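Local coordinates for protein heat-inducible transcription repressor HrcA (Thermotoga maritima, PDB 1STZ) that binds DNA and probably acts as a repressor of the class I heat-shock operons grpE-dnaK-dnaJ and groELS, at residues Asp17-Val22 with Arg56-Lys61; Ser38-Leu43 with Phe50-Ile55; Ile137-Thr142 with Arg230-Gly235; Glu264-Glu269 with Ser303-Thr308. One frame throughout, in Å; residues are numbered along the deposited sequence.

Two pairs of contacts mark two separate parts of the chain. Interactions 1 and 2 lie 9 Å apart (centre to centre) in the N-terminal three-helix unit and share helix 52-64; they touch where Arg18 meets Phe50 and Thr54, and where Ser39 meets Arg56 and Met59. Interactions 3 and 4, with centres 13 Å apart, belong to the five-stranded sheet of the C-terminal region: Glu138 N lies 2.8 Å from Ser303 O, a probable hydrogen bond between neighbouring strands, and Tyr231 packs on Tyr305. The pairs are well separated, since the nearest atoms of interactions 1 and 4 are about 21 Å apart. This fits a DNA-binding head distinct from a GAF-like body.

Interaction 1: Asp17-Val22 with Arg56-Lys61; sequences DRQRKV and RNDMKK
The guanidinium of Arg18 and the carboxylate of Asp58 lie with their planes nearly parallel, 1° apart, and meet edge to edge: Arg18 NE donates to the syn side of Asp58 OD2 at 2.8 Å, and Arg18 NH2 adds a weak bond of 3.3 Å to Asp58 OD1. The oxygen OD2 is somewhat tilted from the guanidinium plane, so the two planes are slightly stepped. A bend at chi3 (56°), after an extended start of the Arg18 chain, presents this edge, and the same guanidinium makes a cation-pi contact with Phe50. Gln19 approaches the acid differently. Its amide is turned steeply to the carboxylate, and Gln19 NE2 donates from above that plane to Asp58 OD1 at 3.2 Å, the oxygen lying in the amide plane. Asp58 is buried, yet three N-H groups serve its two oxygens, which would probably stabilise its negative charge. The extended Lys61 chain lays CD 3.4 Å from Gln19 NE2; its NZ makes a weak bond to Gln19 OE1, whose stronger donor is Asn16 N. Apolar contact continues from Val22 CG1 to Met59 CG at 4.4 Å. The short segments of helices 17-33 and 52-64 cross at -82° with axes 9.9 Å apart; Val22 also packs on Ile55 and Leu62 of the second helix, while Met59 reaches Ser39 on helix 39-45.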
loop_
_atom_site.group_PDB
_atom_site.type_symbol
_atom_site.label_atom_id
_atom_site.label_comp_id
_atom_site.label_asym_id
_atom_site.label_seq_id
_atom_site.Cartn_x
_atom_site.Cartn_y
_atom_site.Cartn_z
ATOM N N ASP A 17 6.229 12.887 40.069
ATOM C CA ASP A 17 5.881 11.845 39.117
ATOM C C ASP A 17 4.434 12.028 38.675
ATOM O O ASP A 17 4.135 11.953 37.487
ATOM C CB ASP A 17 6.080 10.451 39.725
ATOM C CG ASP A 17 7.092 9.623 38.963
ATOM O OD1 ASP A 17 7.982 10.215 38.311
ATOM O OD2 ASP A 17 7.075 8.373 38.960
ATOM N N ARG A 18 3.544 12.278 39.634
ATOM C CA ARG A 18 2.125 12.484 39.343
ATOM C C ARG A 18 1.888 13.708 38.466
ATOM O O ARG A 18 1.107 13.655 37.520
ATOM C CB ARG A 18 1.330 12.631 40.636
ATOM C CG ARG A 18 -0.171 12.837 40.435
ATOM C CD ARG A 18 -0.904 13.248 41.702
ATOM N NE ARG A 18 -0.321 14.458 42.274
ATOM C CZ ARG A 18 0.176 14.565 43.501
ATOM N NH1 ARG A 18 0.183 13.537 44.350
ATOM N NH2 ARG A 18 0.683 15.731 43.879
ATOM N N GLN A 19 2.557 14.805 38.794
ATOM C CA GLN A 19 2.426 16.048 38.042
ATOM C C GLN A 19 2.925 15.886 36.595
ATOM O O GLN A 19 2.385 16.494 35.673
ATOM C CB GLN A 19 3.163 17.183 38.771
ATOM C CG GLN A 19 2.472 17.587 40.086
ATOM C CD GLN A 19 3.360 18.342 41.062
ATOM O OE1 GLN A 19 4.573 18.443 40.882
ATOM N NE2 GLN A 19 2.748 18.873 42.107
ATOM N N ARG A 20 3.954 15.063 36.419
ATOM C CA ARG A 20 4.457 14.721 35.092
ATOM C C ARG A 20 3.374 13.982 34.305
ATOM O O ARG A 20 3.131 14.286 33.154
ATOM C CB ARG A 20 5.723 13.858 35.193
ATOM C CG ARG A 20 7.026 14.643 35.380
ATOM C CD ARG A 20 8.285 13.776 35.350
ATOM N NE ARG A 20 9.266 14.221 36.352
ATOM C CZ ARG A 20 10.056 15.296 36.220
ATOM N NH1 ARG A 20 10.013 16.042 35.118
ATOM N NH2 ARG A 20 10.901 15.624 37.194
ATOM N N LYS A 21 2.715 13.021 34.944
ATOM C CA LYS A 21 1.645 12.270 34.307
ATOM C C LYS A 21 0.462 13.174 34.004
ATOM O O LYS A 21 -0.122 13.070 32.942
ATOM C CB LYS A 21 1.219 11.092 35.173
ATOM C CG LYS A 21 2.343 10.075 35.412
ATOM C CD LYS A 21 1.967 8.656 34.970
ATOM C CE LYS A 21 1.173 7.893 36.033
ATOM N NZ LYS A 21 1.277 6.404 35.876
ATOM N N VAL A 22 0.137 14.091 34.908
ATOM C CA VAL A 22 -0.960 15.029 34.677
ATOM C C VAL A 22 -0.673 15.923 33.453
ATOM O O VAL A 22 -1.560 16.189 32.643
ATOM C CB VAL A 22 -1.223 15.918 35.918
ATOM C CG1 VAL A 22 -2.247 16.996 35.599
ATOM C CG2 VAL A 22 -1.700 15.075 37.099
ATOM N N ARG A 56 -6.161 19.903 40.353
ATOM C CA ARG A 56 -6.200 21.348 40.148
ATOM C C ARG A 56 -4.961 22.024 40.732
ATOM O O ARG A 56 -4.441 22.974 40.149
ATOM C CB ARG A 56 -7.447 21.957 40.788
ATOM C CG ARG A 56 -8.752 21.642 40.073
ATOM C CD ARG A 56 -9.977 22.244 40.773
ATOM N NE ARG A 56 -9.783 23.682 40.978
ATOM C CZ ARG A 56 -9.976 24.353 42.114
ATOM N NH1 ARG A 56 -10.420 23.754 43.217
ATOM N NH2 ARG A 56 -9.733 25.661 42.140
ATOM N N ASN A 57 -4.513 21.536 41.891
ATOM C CA ASN A 57 -3.297 22.035 42.537
ATOM C C ASN A 57 -2.054 21.747 41.707
ATOM O O ASN A 57 -1.115 22.533 41.693
ATOM C CB ASN A 57 -3.116 21.407 43.922
ATOM C CG ASN A 57 -3.912 22.114 44.993
ATOM O OD1 ASN A 57 -4.820 21.533 45.591
ATOM N ND2 ASN A 57 -3.570 23.370 45.253
ATOM N N ASP A 58 -2.051 20.596 41.042
ATOM C CA ASP A 58 -0.970 20.225 40.139
ATOM C C ASP A 58 -1.006 21.112 38.908
ATOM O O ASP A 58 0.035 21.502 38.396
ATOM C CB ASP A 58 -1.098 18.763 39.708
ATOM C CG ASP A 58 -0.957 17.804 40.858
ATOM O OD1 ASP A 58 -0.417 18.202 41.912
ATOM O OD2 ASP A 58 -1.374 16.626 40.800
ATOM N N MET A 59 -2.217 21.425 38.450
ATOM C CA MET A 59 -2.424 22.287 37.294
ATOM C C MET A 59 -2.043 23.741 37.581
ATOM O O MET A 59 -1.668 24.475 36.663
ATOM C CB MET A 59 -3.873 22.190 36.811
ATOM C CG MET A 59 -4.138 20.894 36.025
ATOM S SD MET A 59 -5.857 20.526 35.708
ATOM C CE MET A 59 -6.115 21.529 34.300
ATOM N N LYS A 60 -2.125 24.146 38.846
ATOM C CA LYS A 60 -1.672 25.471 39.270
ATOM C C LYS A 60 -0.142 25.514 39.209
ATOM O O LYS A 60 0.445 26.476 38.710
ATOM C CB LYS A 60 -2.161 25.791 40.690
ATOM C CG LYS A 60 -3.113 26.996 40.795
ATOM C CD LYS A 60 -4.546 26.644 40.370
ATOM C CE LYS A 60 -4.766 26.807 38.861
ATOM N NZ LYS A 60 -4.812 25.485 38.139
ATOM N N LYS A 61 0.494 24.456 39.713
ATOM C CA LYS A 61 1.944 24.327 39.636
ATOM C C LYS A 61 2.443 24.273 38.184
ATOM O O LYS A 61 3.466 24.855 37.852
ATOM C CB LYS A 61 2.405 23.089 40.407
ATOM C CG LYS A 61 3.920 22.923 40.474
ATOM C CD LYS A 61 4.311 21.834 41.475
ATOM C CE LYS A 61 5.779 21.917 41.875
ATOM N NZ LYS A 61 6.145 20.854 42.861
#

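Interaction 2: Ser38-Leu43 with Phe50-Ile55; sequences SSQRVL and FSSATI
The helix-turn-helix of the N-terminal unit, which probably binds DNA, is closed here, where helix 39-45 packs against the start of helix 52-64; with the two-stranded hairpin 68-69 and 78-79 that follows, the order of elements is that of a winged helix. Ile55 is the central side chain. Its CG2 meets Val42 CG2 tip to tip at 3.6 Å and also lies 3.8 Å from Ser39 CB, while Ile55 CG1 takes Leu43 CD2 at 3.6 Å as the two chains slide past each other in opposite directions. The branches of Leu43 divide the work: CD2 faces Ile55 and the carbonyl of Phe50, whereas CD1 lies 3.8 Å from Ser52 CA. Across the more exposed margin, Ser52 OG donates to Gln40 OE1 at 3.0 Å, in the carbonyl plane and on a lone pair, with a C=O...donor angle of 110°. The CB of Gln40 points away from helix 52-64, and a bend at chi2 (-38°) brings its amide back to the serine. Each helix start has a serine in the N-cap position: Ser38 OG accepts from Arg41 N at 3.2 Å, and Ser51 OG shares a 2.7 Å hydrogen bond with Thr54 OG1. Val42 also touches Ile26 of helix 17-33. The chemistry is thus mainly aliphatic inside, a cluster of Ile55, Val42 and Leu43, with the hydrogen bond from Ser52 OG to Gln40 OE1 joining the two segments at the more exposed margin.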
loop_
_atom_site.group_PDB
_atom_site.type_symbol
_atom_site.label_atom_id
_atom_site.label_comp_id
_atom_site.label_asym_id
_atom_site.label_seq_id
_atom_site.Cartn_x
_atom_site.Cartn_y
_atom_site.Cartn_z
ATOM N N SER A 38 -9.763 20.262 31.487
ATOM C CA SER A 38 -10.014 20.528 32.898
ATOM C C SER A 38 -9.492 19.412 33.801
ATOM O O SER A 38 -9.119 18.345 33.326
ATOM C CB SER A 38 -11.506 20.704 33.129
ATOM O OG SER A 38 -12.189 19.479 32.917
ATOM N N SER A 39 -9.470 19.676 35.105
ATOM C CA SER A 39 -9.114 18.671 36.105
ATOM C C SER A 39 -10.026 17.441 35.999
ATOM O O SER A 39 -9.559 16.295 36.021
ATOM C CB SER A 39 -9.231 19.270 37.510
ATOM O OG SER A 39 -10.563 19.700 37.773
ATOM N N GLN A 40 -11.329 17.696 35.872
ATOM C CA GLN A 40 -12.322 16.635 35.742
ATOM C C GLN A 40 -12.083 15.784 34.498
ATOM O O GLN A 40 -12.363 14.587 34.515
ATOM C CB GLN A 40 -13.751 17.204 35.708
ATOM C CG GLN A 40 -14.095 18.223 36.806
ATOM C CD GLN A 40 -13.477 17.903 38.165
ATOM O OE1 GLN A 40 -12.318 18.243 38.425
ATOM N NE2 GLN A 40 -14.249 17.262 39.033
ATOM N N ARG A 41 -11.579 16.397 33.426
ATOM C CA ARG A 41 -11.284 15.658 32.199
ATOM C C ARG A 41 -10.133 14.687 32.417
ATOM O O ARG A 41 -10.227 13.536 32.000
ATOM C CB ARG A 41 -10.940 16.588 31.021
ATOM C CG ARG A 41 -12.150 17.169 30.270
ATOM C CD ARG A 41 -12.877 16.228 29.282
ATOM N NE ARG A 41 -12.085 15.070 28.847
ATOM C CZ ARG A 41 -12.599 13.883 28.509
ATOM N NH1 ARG A 41 -13.912 13.665 28.529
ATOM N NH2 ARG A 41 -11.792 12.896 28.144
ATOM N N VAL A 42 -9.055 15.136 33.064
ATOM C CA VAL A 42 -7.858 14.289 33.176
ATOM C C VAL A 42 -8.135 13.048 34.029
ATOM O O VAL A 42 -7.550 11.996 33.796
ATOM C CB VAL A 42 -6.551 15.042 33.658
ATOM C CG1 VAL A 42 -6.590 16.523 33.339
ATOM C CG2 VAL A 42 -6.262 14.813 35.132
ATOM N N LEU A 43 -9.036 13.173 34.996
ATOM C CA LEU A 43 -9.416 12.040 35.828
ATOM C C LEU A 43 -10.205 11.005 35.032
ATOM O O LEU A 43 -10.028 9.806 35.228
ATOM C CB LEU A 43 -10.246 12.511 37.023
ATOM C CG LEU A 43 -9.497 13.293 38.100
ATOM C CD1 LEU A 43 -10.411 13.540 39.292
ATOM C CD2 LEU A 43 -8.224 12.562 38.526
ATOM N N PHE A 50 -5.882 9.884 42.283
ATOM C CA PHE A 50 -5.898 11.013 43.211
ATOM C C PHE A 50 -7.155 11.870 43.026
ATOM O O PHE A 50 -7.883 11.726 42.039
ATOM C CB PHE A 50 -4.642 11.873 43.010
ATOM C CG PHE A 50 -3.352 11.179 43.391
ATOM C CD1 PHE A 50 -2.596 10.499 42.434
ATOM C CD2 PHE A 50 -2.885 11.220 44.700
ATOM C CE1 PHE A 50 -1.403 9.865 42.785
ATOM C CE2 PHE A 50 -1.695 10.586 45.056
ATOM C CZ PHE A 50 -0.956 9.909 44.100
ATOM N N SER A 51 -7.384 12.770 43.981
ATOM C CA SER A 51 -8.611 13.565 44.057
ATOM C C SER A 51 -8.665 14.677 43.020
ATOM O O SER A 51 -7.646 15.053 42.456
ATOM C CB SER A 51 -8.732 14.199 45.444
ATOM O OG SER A 51 -7.865 15.317 45.549
ATOM N N SER A 52 -9.860 15.214 42.800
ATOM C CA SER A 52 -10.064 16.326 41.866
ATOM C C SER A 52 -9.375 17.616 42.321
ATOM O O SER A 52 -8.893 18.387 41.490
ATOM C CB SER A 52 -11.563 16.595 41.667
ATOM O OG SER A 52 -11.818 17.968 41.407
ATOM N N ALA A 53 -9.352 17.857 43.631
ATOM C CA ALA A 53 -8.682 19.039 44.178
ATOM C C ALA A 53 -7.167 18.955 43.971
ATOM O O ALA A 53 -6.511 19.959 43.698
ATOM C CB ALA A 53 -9.010 19.201 45.653
ATOM N N THR A 54 -6.627 17.745 44.091
ATOM C CA THR A 54 -5.194 17.499 43.938
ATOM C C THR A 54 -4.736 17.778 42.520
ATOM O O THR A 54 -3.633 18.279 42.318
ATOM C CB THR A 54 -4.853 16.037 44.316
ATOM O OG1 THR A 54 -5.179 15.798 45.693
ATOM C CG2 THR A 54 -3.350 15.770 44.234
ATOM N N ILE A 55 -5.585 17.452 41.547
ATOM C CA ILE A 55 -5.263 17.654 40.133
ATOM C C ILE A 55 -5.235 19.138 39.787
ATOM O O ILE A 55 -4.398 19.575 39.010
ATOM C CB ILE A 55 -6.283 16.924 39.213
ATOM C CG1 ILE A 55 -6.295 15.409 39.474
ATOM C CG2 ILE A 55 -5.992 17.208 37.745
ATOM C CD1 ILE A 55 -5.032 14.675 39.100
#

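Interaction 3: Ile137-Thr142 with Arg230-Gly235; sequences IERPNT and RYLDAG
Glu138 runs over Arg230 and Tyr231, and each of its side-chain atoms finds a partner. CB lies 3.6 Å from Tyr231 CE2; with chi1 at -161°, CG stands anti to the backbone N and beside the carbonyl carbon, which puts it over a face of the Arg230 guanidinium, 3.3 Å from Arg230 NH1. CD comes near Tyr231 OH, and the carboxylate is within 3° of parallel to the tyrosine ring. At the tip, OE2 stands above the centre of the guanidinium, where no N-H points at it: the interaction with Arg230 is a long one between charges. The other oxygen, OE1, accepts from Ser303 N. The two backbones form an antiparallel pair in which Ile137 N donates to Leu232 O at 2.9 Å and Leu232 N returns the bond to Ile137 O at 2.9 Å, while Glu138 and Tyr231 make the adjoining non-hydrogen-bonded pair. Strand 231-234 is thereby added to the outside of strand 134-138 in a five-stranded sheet of order 2-1-5-4-3, consistent with a GAF-like fold; the three-stranded sheet between the segments can be read as part of an insertion. Past the strand, Arg139 N reaches Arg230 O at 3.0 Å. In return the Arg230 guanidinium grips Arg139 O end-on, NH1 at 2.8 Å and NH2 at 3.1 Å, the oxygen near its plane. Arg139 itself lays a guanidinium face against Leu232 CB and sends NH2 into a salt bridge with Glu117 and NH1 to Glu229 O. Asn141 OD1 accepts from Arg143 N and from a water that also accepts weakly from Arg230 NE.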
loop_
_atom_site.group_PDB
_atom_site.type_symbol
_atom_site.label_atom_id
_atom_site.label_comp_id
_atom_site.label_asym_id
_atom_site.label_seq_id
_atom_site.Cartn_x
_atom_site.Cartn_y
_atom_site.Cartn_z
ATOM N N ILE A 137 11.258 18.214 0.399
ATOM C CA ILE A 137 12.476 17.425 0.261
ATOM C C ILE A 137 13.423 18.158 -0.685
ATOM O O ILE A 137 13.089 18.396 -1.838
ATOM C CB ILE A 137 12.183 16.033 -0.308
ATOM C CG1 ILE A 137 11.168 15.298 0.579
ATOM C CG2 ILE A 137 13.478 15.218 -0.432
ATOM C CD1 ILE A 137 10.907 13.884 0.175
ATOM N N GLU A 138 14.606 18.492 -0.187
ATOM C CA GLU A 138 15.667 19.035 -0.997
ATOM C C GLU A 138 16.197 17.967 -1.991
ATOM O O GLU A 138 16.682 16.922 -1.562
ATOM C CB GLU A 138 16.780 19.531 -0.085
ATOM C CG GLU A 138 17.732 20.510 -0.729
ATOM C CD GLU A 138 18.826 20.986 0.205
ATOM O OE1 GLU A 138 19.142 20.295 1.209
ATOM O OE2 GLU A 138 19.402 22.059 -0.081
ATOM N N ARG A 139 16.074 18.236 -3.297
ATOM C CA ARG A 139 16.634 17.396 -4.358
ATOM C C ARG A 139 18.170 17.428 -4.319
ATOM O O ARG A 139 18.764 18.385 -3.843
ATOM C CB ARG A 139 16.151 17.869 -5.746
ATOM C CG ARG A 139 14.653 17.808 -5.943
ATOM C CD ARG A 139 14.179 18.170 -7.350
ATOM N NE ARG A 139 12.806 17.723 -7.589
ATOM C CZ ARG A 139 11.699 18.458 -7.476
ATOM N NH1 ARG A 139 11.724 19.730 -7.089
ATOM N NH2 ARG A 139 10.527 17.900 -7.745
ATOM N N PRO A 140 18.831 16.404 -4.835
ATOM C CA PRO A 140 20.294 16.424 -4.865
ATOM C C PRO A 140 20.782 17.667 -5.622
ATOM O O PRO A 140 20.181 18.065 -6.623
ATOM C CB PRO A 140 20.642 15.139 -5.624
ATOM C CG PRO A 140 19.461 14.274 -5.434
ATOM C CD PRO A 140 18.285 15.193 -5.469
ATOM N N ASN A 141 21.841 18.290 -5.122
ATOM C CA ASN A 141 22.367 19.510 -5.721
ATOM C C ASN A 141 22.946 19.196 -7.097
ATOM O O ASN A 141 23.750 18.289 -7.235
ATOM C CB ASN A 141 23.427 20.119 -4.802
ATOM C CG ASN A 141 23.708 21.591 -5.098
ATOM O OD1 ASN A 141 23.721 22.033 -6.261
ATOM N ND2 ASN A 141 23.945 22.361 -4.036
ATOM N N THR A 142 22.487 19.924 -8.119
ATOM C CA THR A 142 22.955 19.718 -9.497
ATOM C C THR A 142 24.395 20.149 -9.716
ATOM O O THR A 142 25.035 19.723 -10.668
ATOM C CB THR A 142 22.064 20.456 -10.510
ATOM O OG1 THR A 142 21.957 21.842 -10.167
ATOM C CG2 THR A 142 20.651 19.926 -10.469
ATOM N N ARG A 230 14.091 23.477 -6.439
ATOM C CA ARG A 230 15.143 22.887 -5.615
ATOM C C ARG A 230 14.525 21.933 -4.584
ATOM O O ARG A 230 15.161 20.989 -4.164
ATOM C CB ARG A 230 15.995 23.959 -4.928
ATOM C CG ARG A 230 17.490 23.837 -5.255
ATOM C CD ARG A 230 18.374 23.973 -4.052
ATOM N NE ARG A 230 19.469 23.018 -3.906
ATOM C CZ ARG A 230 19.348 21.708 -3.804
ATOM N NH1 ARG A 230 18.169 21.106 -3.897
ATOM N NH2 ARG A 230 20.443 20.990 -3.638
ATOM N N TYR A 231 13.289 22.202 -4.195
ATOM C CA TYR A 231 12.559 21.357 -3.260
ATOM C C TYR A 231 11.341 20.771 -3.926
ATOM O O TYR A 231 10.647 21.474 -4.632
ATOM C CB TYR A 231 12.101 22.164 -2.043
ATOM C CG TYR A 231 13.249 22.645 -1.202
ATOM C CD1 TYR A 231 13.900 23.836 -1.507
ATOM C CD2 TYR A 231 13.678 21.924 -0.104
ATOM C CE1 TYR A 231 14.960 24.284 -0.746
ATOM C CE2 TYR A 231 14.763 22.366 0.673
ATOM C CZ TYR A 231 15.393 23.549 0.343
ATOM O OH TYR A 231 16.459 24.010 1.085
ATOM N N LEU A 232 11.105 19.483 -3.695
ATOM C CA LEU A 232 9.832 18.824 -3.995
ATOM C C LEU A 232 8.894 19.011 -2.808
ATOM O O LEU A 232 9.259 18.658 -1.684
ATOM C CB LEU A 232 10.054 17.322 -4.179
ATOM C CG LEU A 232 8.786 16.460 -4.324
ATOM C CD1 LEU A 232 9.028 15.313 -5.292
ATOM C CD2 LEU A 232 8.278 15.901 -2.978
ATOM N N ASP A 233 7.696 19.531 -3.041
ATOM C CA ASP A 233 6.724 19.721 -1.965
ATOM C C ASP A 233 5.524 18.780 -2.118
ATOM O O ASP A 233 5.183 18.362 -3.209
ATOM C CB ASP A 233 6.260 21.180 -1.891
ATOM C CG ASP A 233 5.571 21.637 -3.141
ATOM O OD1 ASP A 233 6.260 21.816 -4.173
ATOM O OD2 ASP A 233 4.339 21.841 -3.204
ATOM N N ALA A 234 4.884 18.460 -1.010
ATOM C CA ALA A 234 3.662 17.648 -1.042
ATOM C C ALA A 234 2.837 17.896 0.219
ATOM O O ALA A 234 3.389 18.250 1.248
ATOM C CB ALA A 234 4.032 16.175 -1.140
ATOM N N GLY A 235 1.532 17.678 0.151
ATOM C CA GLY A 235 0.657 17.822 1.302
ATOM C C GLY A 235 0.165 19.232 1.657
ATOM O O GLY A 235 -0.312 19.469 2.778
HETATM O O HOH W 1 21.848 24.192 -5.996
#

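Interaction 4: Glu264-Glu269 with Ser303-Thr308; sequences ESLVGE and SVYLFT
Tyr305 OH reaches helix 260-266, where it lies 3.8 Å from Glu264 N and is hydrogen-bonded to Leu263 O, the carbonyl of the preceding residue. The contact is otherwise mostly apolar, and no hydrogen bond joins the two segments themselves. The phenol gets there by its torsion: CG stands anti to the carbonyl carbon (chi1 -57°), which carries the ring from a CB that does not itself point at the helix. Leu266 CB then comes to the ring at its edge, near the ring plane, 4.2 Å from Tyr305 CE2. Further along, the Leu266 branch CD1 approaches Phe307 CZ obliquely at 4.4 Å, so one leucine spans two aromatic residues of the strand. The spacing follows from the beta conformation: Ser303, Tyr305 and Phe307 send their side chains to the face of the five-stranded sheet that carries helix 260-266, while Val304 and Leu306 on the other face pack on helices 116-131 and 314-334. Helices on both faces of this antiparallel sheet are consistent with the GAF-like fold of the region. Next in the chain, Val267 CG1 takes up a place 4.2 Å from Ser303 OG and 4.3 Å from Tyr305 OH, a loose contact in keeping with the modest 208 Å² buried between the segments. The backbones stay well apart; even the nearest CA atoms, those of Val267 and Ser303, are separated by 7.7 Å, and the side chains bridge the interval. Arg274 NE holds the carbonyl of Leu266, and Val289 and Val257 also touch Phe307.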
loop_
_atom_site.group_PDB
_atom_site.type_symbol
_atom_site.label_atom_id
_atom_site.label_comp_id
_atom_site.label_asym_id
_atom_site.label_seq_id
_atom_site.Cartn_x
_atom_site.Cartn_y
_atom_site.Cartn_z
ATOM N N GLU A 264 17.906 26.094 6.323
ATOM C CA GLU A 264 19.150 25.448 6.724
ATOM C C GLU A 264 19.405 25.606 8.227
ATOM O O GLU A 264 19.971 24.705 8.847
ATOM C CB GLU A 264 20.350 25.989 5.915
ATOM C CG GLU A 264 20.430 25.389 4.509
ATOM C CD GLU A 264 21.559 25.939 3.636
ATOM O OE1 GLU A 264 22.322 26.822 4.088
ATOM O OE2 GLU A 264 21.682 25.477 2.471
ATOM N N SER A 265 18.991 26.741 8.797
ATOM C CA SER A 265 19.162 27.019 10.226
ATOM C C SER A 265 18.277 26.131 11.106
ATOM O O SER A 265 18.565 25.958 12.277
ATOM C CB SER A 265 18.860 28.497 10.535
ATOM O OG SER A 265 17.454 28.750 10.599
ATOM N N LEU A 266 17.199 25.599 10.539
ATOM C CA LEU A 266 16.305 24.696 11.251
ATOM C C LEU A 266 16.936 23.340 11.537
ATOM O O LEU A 266 16.661 22.709 12.569
ATOM C CB LEU A 266 15.012 24.472 10.454
ATOM C CG LEU A 266 14.119 25.692 10.253
ATOM C CD1 LEU A 266 12.967 25.355 9.344
ATOM C CD2 LEU A 266 13.585 26.197 11.581
ATOM N N VAL A 267 17.785 22.895 10.622
ATOM C CA VAL A 267 18.245 21.524 10.651
ATOM C C VAL A 267 19.436 21.393 11.614
ATOM O O VAL A 267 20.367 22.192 11.587
ATOM C CB VAL A 267 18.493 20.969 9.191
ATOM C CG1 VAL A 267 19.639 21.695 8.492
ATOM C CG2 VAL A 267 18.732 19.450 9.229
ATOM N N GLY A 268 19.349 20.421 12.515
ATOM C CA GLY A 268 20.367 20.163 13.512
ATOM C C GLY A 268 21.167 18.896 13.206
ATOM O O GLY A 268 21.345 18.527 12.044
ATOM N N GLU A 269 21.667 18.259 14.267
ATOM C CA GLU A 269 22.394 16.982 14.184
ATOM C C GLU A 269 21.420 15.824 14.373
ATOM O O GLU A 269 20.902 15.609 15.470
ATOM C CB GLU A 269 23.467 16.883 15.265
ATOM C CG GLU A 269 24.390 18.091 15.398
ATOM C CD GLU A 269 24.838 18.326 16.840
ATOM O OE1 GLU A 269 23.962 18.327 17.750
ATOM O OE2 GLU A 269 26.059 18.517 17.071
ATOM N N SER A 303 18.283 17.884 2.725
ATOM C CA SER A 303 17.437 17.945 3.902
ATOM C C SER A 303 15.956 17.674 3.578
ATOM O O SER A 303 15.479 17.922 2.460
ATOM C CB SER A 303 17.596 19.311 4.560
ATOM O OG SER A 303 18.947 19.475 4.969
ATOM N N VAL A 304 15.251 17.138 4.571
ATOM C CA VAL A 304 13.817 16.902 4.533
ATOM C C VAL A 304 13.150 17.673 5.669
ATOM O O VAL A 304 13.654 17.685 6.786
ATOM C CB VAL A 304 13.501 15.412 4.721
ATOM C CG1 VAL A 304 12.006 15.146 4.621
ATOM C CG2 VAL A 304 14.259 14.573 3.699
ATOM N N TYR A 305 12.016 18.291 5.373
ATOM C CA TYR A 305 11.242 19.075 6.330
ATOM C C TYR A 305 9.787 18.633 6.320
ATOM O O TYR A 305 9.196 18.492 5.259
ATOM C CB TYR A 305 11.299 20.555 5.981
ATOM C CG TYR A 305 12.696 21.103 5.909
ATOM C CD1 TYR A 305 13.429 21.012 4.745
ATOM C CD2 TYR A 305 13.279 21.720 7.008
ATOM C CE1 TYR A 305 14.718 21.521 4.671
ATOM C CE2 TYR A 305 14.560 22.218 6.947
ATOM C CZ TYR A 305 15.276 22.122 5.775
ATOM O OH TYR A 305 16.550 22.647 5.698
ATOM N N LEU A 306 9.236 18.395 7.510
ATOM C CA LEU A 306 7.809 18.156 7.719
ATOM C C LEU A 306 7.226 19.279 8.597
ATOM O O LEU A 306 7.596 19.427 9.768
ATOM C CB LEU A 306 7.641 16.840 8.473
ATOM C CG LEU A 306 6.339 16.039 8.465
ATOM C CD1 LEU A 306 6.016 15.527 9.839
ATOM C CD2 LEU A 306 5.152 16.711 7.828
ATOM N N PHE A 307 6.292 20.025 8.055
ATOM C CA PHE A 307 5.609 21.079 8.777
ATOM C C PHE A 307 4.194 20.621 9.066
ATOM O O PHE A 307 3.497 20.173 8.175
ATOM C CB PHE A 307 5.553 22.361 7.949
ATOM C CG PHE A 307 6.884 22.978 7.690
ATOM C CD1 PHE A 307 7.578 22.691 6.527
ATOM C CD2 PHE A 307 7.422 23.888 8.583
ATOM C CE1 PHE A 307 8.820 23.293 6.271
ATOM C CE2 PHE A 307 8.640 24.467 8.341
ATOM C CZ PHE A 307 9.346 24.161 7.174
ATOM N N THR A 308 3.774 20.742 10.322
ATOM C CA THR A 308 2.390 20.515 10.709
ATOM C C THR A 308 1.995 21.608 11.652
ATOM O O THR A 308 2.834 22.368 12.107
ATOM C CB THR A 308 2.240 19.158 11.457
ATOM O OG1 THR A 308 3.086 19.140 12.618
ATOM C CG2 THR A 308 2.735 17.978 10.610
#